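Local coordinates for protein nicotinate-nucleotide--dimethylbenzimidazole phosphoribosyltransferase (Thermus thermophilus HB8, PDB 1WX1) that probably catalyses transfer of phosphoribose from nicotinate mononucleotide to 5,6-dimethylbenzimidazole, giving alpha-ribazole 5'-phosphate for the lower ligand of cobalamin, at residues 99-104 / 140-145; 116-121 / 226-231. One frame throughout, in Å; residues are numbered along the deposited sequence.

Interaction 1 (99-104 / 140-145); sequences LDVGVV and LLAGRE
Leu99 and Val101 lean on one turn of helix 133-152 and illustrate how a helix can be seated on the end of a strand: between the two segments the contact is van der Waals packing, with no hydrogen bond passing across. The side chain of Leu99 extends with CG anti to the backbone N (chi1 167°), which carries its isopropyl fork up to the helix. There both methyls lie against the carbonyl oxygen of Ala142, CD2 at 3.6 Å and CD1 at 3.9 Å from Ala142 O. CD2 also comes down on Gly143 CA at 3.8 Å, while CD1 is near the methyl of Ala142, with CD1 and CB 4.1 Å apart. Gly143 presents only its backbone at this spot, so the leucine methyl rests directly on the alpha carbon.

From the helix, Ala142 points its CB toward the strand end and meets Val101 CG1 at 3.5 Å, the closest approach of the contact. That branch of the valine lies anti to its own carbonyl carbon (chi1 -79°), a setting that aims it at the alanine. With an alanine in place of Leu99 both branches would be gone, and the backbone at Ala142 and Gly143 would probably lose its apolar cover, opening a gap beneath the helix.

Beyond Val101 the chain turns away in an Asx motif: Asp100 OD2 accepts from Val103 N at 2.8 Å on its syn side, in a nearly straight bond (170°), and more weakly from Gly102 N. Strand 94-100 is hydrogen-bonded between strands 47-54 and 113-115 of the parallel sheet. Helix 133-152 packs over its end, and Ala232 of helix 228-242 and Leu114 of strand 113-115 also touch Leu99.

Interaction 2 (116-121 / 226-231); sequences RKVRPG and GGLELV
Leu228, in the first turn of a helix, is the single residue of 226-231 that meets the loop 116-121, and its two methyls share out the loop between them. All the contact across the segments is apolar. CD2 reaches the side of Val118, 4.0 Å from both CB and CG1 of that residue. CD1 instead packs against CG of Arg119, at 3.6 Å, the two side chains crossing at about a right angle. The same methyl also approaches the backbone of Gly121, CD1 to C being 4.1 Å.

No polar bond crosses between the segments. Within 116-121, Arg119 starts out with CG between the backbone N and the carbonyl carbon (chi1 49°), and its chain bends at chi3, letting NE donate to Gly121 O at 2.9 Å; the bond is bent (146°), with the donor tilted from the carbonyl plane. The side chain thus bridges the two ends of the inverse gamma turn centred on Pro120, where Gly121 N bonds to Arg119 O. Glu135 gives the guanidinium a salt bridge through NH1.

On the other side, Gly227 occupies the N-cap position and its carbonyl receives Val231 N at 3.2 Å. The arrangement is loop-on-helix packing at the C-terminal ends of the parallel strands of this alpha/beta CobT fold, where the connection after strand 113-115 lies against the start of helix 228-242.

Overall arrangement
Interactions 1 and 2 form one continuous patch, their centres 6 Å apart, and their segments alternate along the chain. Two polar links join them: Glu145 of interaction 1 makes a salt bridge to Arg116 of interaction 2, OE2 to NH2 2.5 Å, and Lys117 NZ lies 2.6 Å from Val103 O, a probable hydrogen bond, while also pairing with Asp100. Packing adds to this: Leu140 CD1 against Val231 O (3.5 Å) joins helices 133-152 and 228-242 directly. Both contacts lie away from Glu304, the predicted proton acceptor, and a bound sodium ion is about 12 Å from the Arg119 side chain.

Interaction 1 (99-104 / 140-145)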
# COMPACT_ATOMS: atom_id res chain seq x y z
N LEU A 99 13.79 20.68 -6.01
CA LEU A 99 14.87 21.52 -5.51
C LEU A 99 16.16 21.20 -6.24
O LEU A 99 16.63 20.06 -6.22
CB LEU A 99 15.07 21.28 -4.01
CG LEU A 99 16.34 21.82 -3.36
CD1 LEU A 99 16.30 23.34 -3.34
CD2 LEU A 99 16.48 21.28 -1.93
N ASP A 100 16.72 22.19 -6.92
CA ASP A 100 17.99 22.00 -7.62
C ASP A 100 19.10 22.51 -6.70
O ASP A 100 19.19 23.71 -6.45
CB ASP A 100 18.03 22.80 -8.93
CG ASP A 100 19.43 22.83 -9.56
OD1 ASP A 100 19.68 23.71 -10.42
OD2 ASP A 100 20.28 21.99 -9.20
N VAL A 101 19.91 21.60 -6.18
CA VAL A 101 21.03 22.00 -5.34
C VAL A 101 22.35 21.71 -6.05
O VAL A 101 23.42 22.02 -5.52
CB VAL A 101 21.06 21.28 -3.96
CG1 VAL A 101 20.05 21.94 -3.02
CG2 VAL A 101 20.78 19.79 -4.12
N GLY A 102 22.29 21.11 -7.24
CA GLY A 102 23.54 20.81 -7.93
C GLY A 102 23.47 20.12 -9.29
O GLY A 102 24.35 19.33 -9.63
N VAL A 103 22.44 20.42 -10.06
CA VAL A 103 22.30 19.82 -11.38
C VAL A 103 23.21 20.54 -12.37
O VAL A 103 23.39 21.76 -12.28
CB VAL A 103 20.83 19.92 -11.88
CG1 VAL A 103 20.75 19.49 -13.33
CG2 VAL A 103 19.91 19.04 -11.01
N VAL A 104 23.80 19.81 -13.30
CA VAL A 104 24.64 20.44 -14.32
C VAL A 104 23.71 21.08 -15.35
O VAL A 104 22.78 20.43 -15.83
CB VAL A 104 25.56 19.41 -15.03
CG1 VAL A 104 26.22 20.05 -16.24
CG2 VAL A 104 26.62 18.91 -14.08
N LEU A 140 22.30 21.69 2.64
CA LEU A 140 21.46 21.35 3.78
C LEU A 140 20.40 22.43 4.00
O LEU A 140 19.22 22.12 4.18
CB LEU A 140 22.30 21.22 5.05
CG LEU A 140 21.57 20.82 6.33
CD1 LEU A 140 21.43 19.31 6.37
CD2 LEU A 140 22.35 21.29 7.54
N LEU A 141 20.83 23.69 3.97
CA LEU A 141 19.93 24.82 4.16
C LEU A 141 18.91 24.95 3.04
O LEU A 141 17.79 25.37 3.28
CB LEU A 141 20.74 26.12 4.27
CG LEU A 141 21.69 26.18 5.48
CD1 LEU A 141 22.52 27.45 5.41
CD2 LEU A 141 20.88 26.13 6.77
N ALA A 142 19.32 24.62 1.81
CA ALA A 142 18.41 24.68 0.67
C ALA A 142 17.30 23.65 0.90
O ALA A 142 16.15 23.87 0.54
CB ALA A 142 19.16 24.36 -0.64
N GLY A 143 17.67 22.53 1.52
CA GLY A 143 16.70 21.49 1.82
C GLY A 143 15.69 21.99 2.85
O GLY A 143 14.49 21.77 2.72
N ARG A 144 16.18 22.66 3.90
CA ARG A 144 15.29 23.21 4.92
C ARG A 144 14.32 24.21 4.28
O ARG A 144 13.13 24.20 4.56
CB ARG A 144 16.08 23.94 6.00
CG ARG A 144 16.76 23.06 7.04
CD ARG A 144 17.54 23.93 8.01
NE ARG A 144 18.03 23.21 9.18
CZ ARG A 144 17.27 22.84 10.21
NH1 ARG A 144 15.97 23.10 10.21
NH2 ARG A 144 17.81 22.20 11.23
N GLU A 145 14.86 25.08 3.42
CA GLU A 145 14.05 26.10 2.75
C GLU A 145 12.90 25.50 1.94
O GLU A 145 11.76 25.96 2.02
CB GLU A 145 14.92 26.95 1.82
CG GLU A 145 14.23 28.23 1.34
CD GLU A 145 15.05 29.00 0.31
OE1 GLU A 145 16.28 28.79 0.22
OE2 GLU A 145 14.46 29.82 -0.42

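Interaction 2 (116-121 / 226-231)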
# COMPACT_ATOMS: atom_id res chain seq x y z
N ARG A 116 18.53 26.50 -6.15
CA ARG A 116 19.57 26.77 -5.16
C ARG A 116 20.84 25.99 -5.48
O ARG A 116 21.46 25.40 -4.60
CB ARG A 116 19.06 26.37 -3.77
CG ARG A 116 17.82 27.14 -3.33
CD ARG A 116 18.17 28.57 -2.91
NE ARG A 116 16.99 29.32 -2.47
CZ ARG A 116 16.05 29.80 -3.29
NH1 ARG A 116 16.13 29.63 -4.60
NH2 ARG A 116 15.02 30.48 -2.78
N LYS A 117 21.21 25.99 -6.75
CA LYS A 117 22.39 25.26 -7.21
C LYS A 117 23.63 25.69 -6.42
O LYS A 117 24.03 26.85 -6.46
CB LYS A 117 22.60 25.50 -8.71
CG LYS A 117 23.48 24.46 -9.39
CD LYS A 117 23.84 24.87 -10.82
CE LYS A 117 22.61 25.08 -11.71
NZ LYS A 117 21.86 23.82 -11.98
N VAL A 118 24.22 24.74 -5.70
CA VAL A 118 25.42 24.99 -4.90
C VAL A 118 26.65 24.98 -5.82
O VAL A 118 27.54 25.83 -5.70
CB VAL A 118 25.57 23.92 -3.81
CG1 VAL A 118 26.89 24.10 -3.06
CG2 VAL A 118 24.40 24.01 -2.84
N ARG A 119 26.67 24.01 -6.72
CA ARG A 119 27.74 23.86 -7.69
C ARG A 119 27.21 22.91 -8.76
O ARG A 119 26.23 22.20 -8.52
CB ARG A 119 29.00 23.27 -7.03
CG ARG A 119 28.75 22.04 -6.17
CD ARG A 119 30.05 21.54 -5.56
NE ARG A 119 30.94 20.94 -6.56
CZ ARG A 119 32.23 20.70 -6.37
NH1 ARG A 119 32.81 21.00 -5.22
NH2 ARG A 119 32.94 20.13 -7.34
N PRO A 120 27.84 22.88 -9.94
CA PRO A 120 27.40 21.99 -11.02
C PRO A 120 27.82 20.55 -10.76
O PRO A 120 28.76 20.05 -11.38
CB PRO A 120 28.07 22.60 -12.25
CG PRO A 120 29.37 23.08 -11.70
CD PRO A 120 28.95 23.75 -10.39
N GLY A 121 27.12 19.89 -9.85
CA GLY A 121 27.45 18.52 -9.52
C GLY A 121 28.65 18.45 -8.59
O GLY A 121 29.42 19.40 -8.46
N GLY A 226 29.54 12.05 0.16
CA GLY A 226 28.17 12.02 -0.32
C GLY A 226 27.83 12.80 -1.57
O GLY A 226 28.66 12.98 -2.46
N GLY A 227 26.57 13.24 -1.64
CA GLY A 227 26.07 14.01 -2.76
C GLY A 227 25.31 15.22 -2.25
O GLY A 227 24.82 15.23 -1.12
N LEU A 228 25.21 16.25 -3.08
CA LEU A 228 24.52 17.47 -2.69
C LEU A 228 23.04 17.27 -2.36
O LEU A 228 22.55 17.82 -1.38
CB LEU A 228 24.66 18.52 -3.80
CG LEU A 228 26.09 19.03 -3.97
CD1 LEU A 228 26.29 19.54 -5.39
CD2 LEU A 228 26.37 20.14 -2.95
N GLU A 229 22.34 16.50 -3.18
CA GLU A 229 20.92 16.27 -2.95
C GLU A 229 20.71 15.39 -1.72
O GLU A 229 19.66 15.45 -1.08
CB GLU A 229 20.25 15.65 -4.19
CG GLU A 229 20.40 14.15 -4.34
CD GLU A 229 21.68 13.74 -5.04
OE1 GLU A 229 22.72 14.39 -4.80
OE2 GLU A 229 21.64 12.76 -5.82
N LEU A 230 21.70 14.57 -1.38
CA LEU A 230 21.57 13.71 -0.20
C LEU A 230 21.62 14.58 1.05
O LEU A 230 20.90 14.34 2.02
CB LEU A 230 22.69 12.65 -0.17
CG LEU A 230 22.82 11.73 -1.39
CD1 LEU A 230 23.85 10.64 -1.11
CD2 LEU A 230 21.47 11.09 -1.71
N VAL A 231 22.49 15.59 1.03
CA VAL A 231 22.62 16.51 2.15
C VAL A 231 21.36 17.38 2.21
O VAL A 231 20.86 17.69 3.29
CB VAL A 231 23.87 17.40 1.98
CG1 VAL A 231 23.94 18.43 3.10
CG2 VAL A 231 25.12 16.52 1.98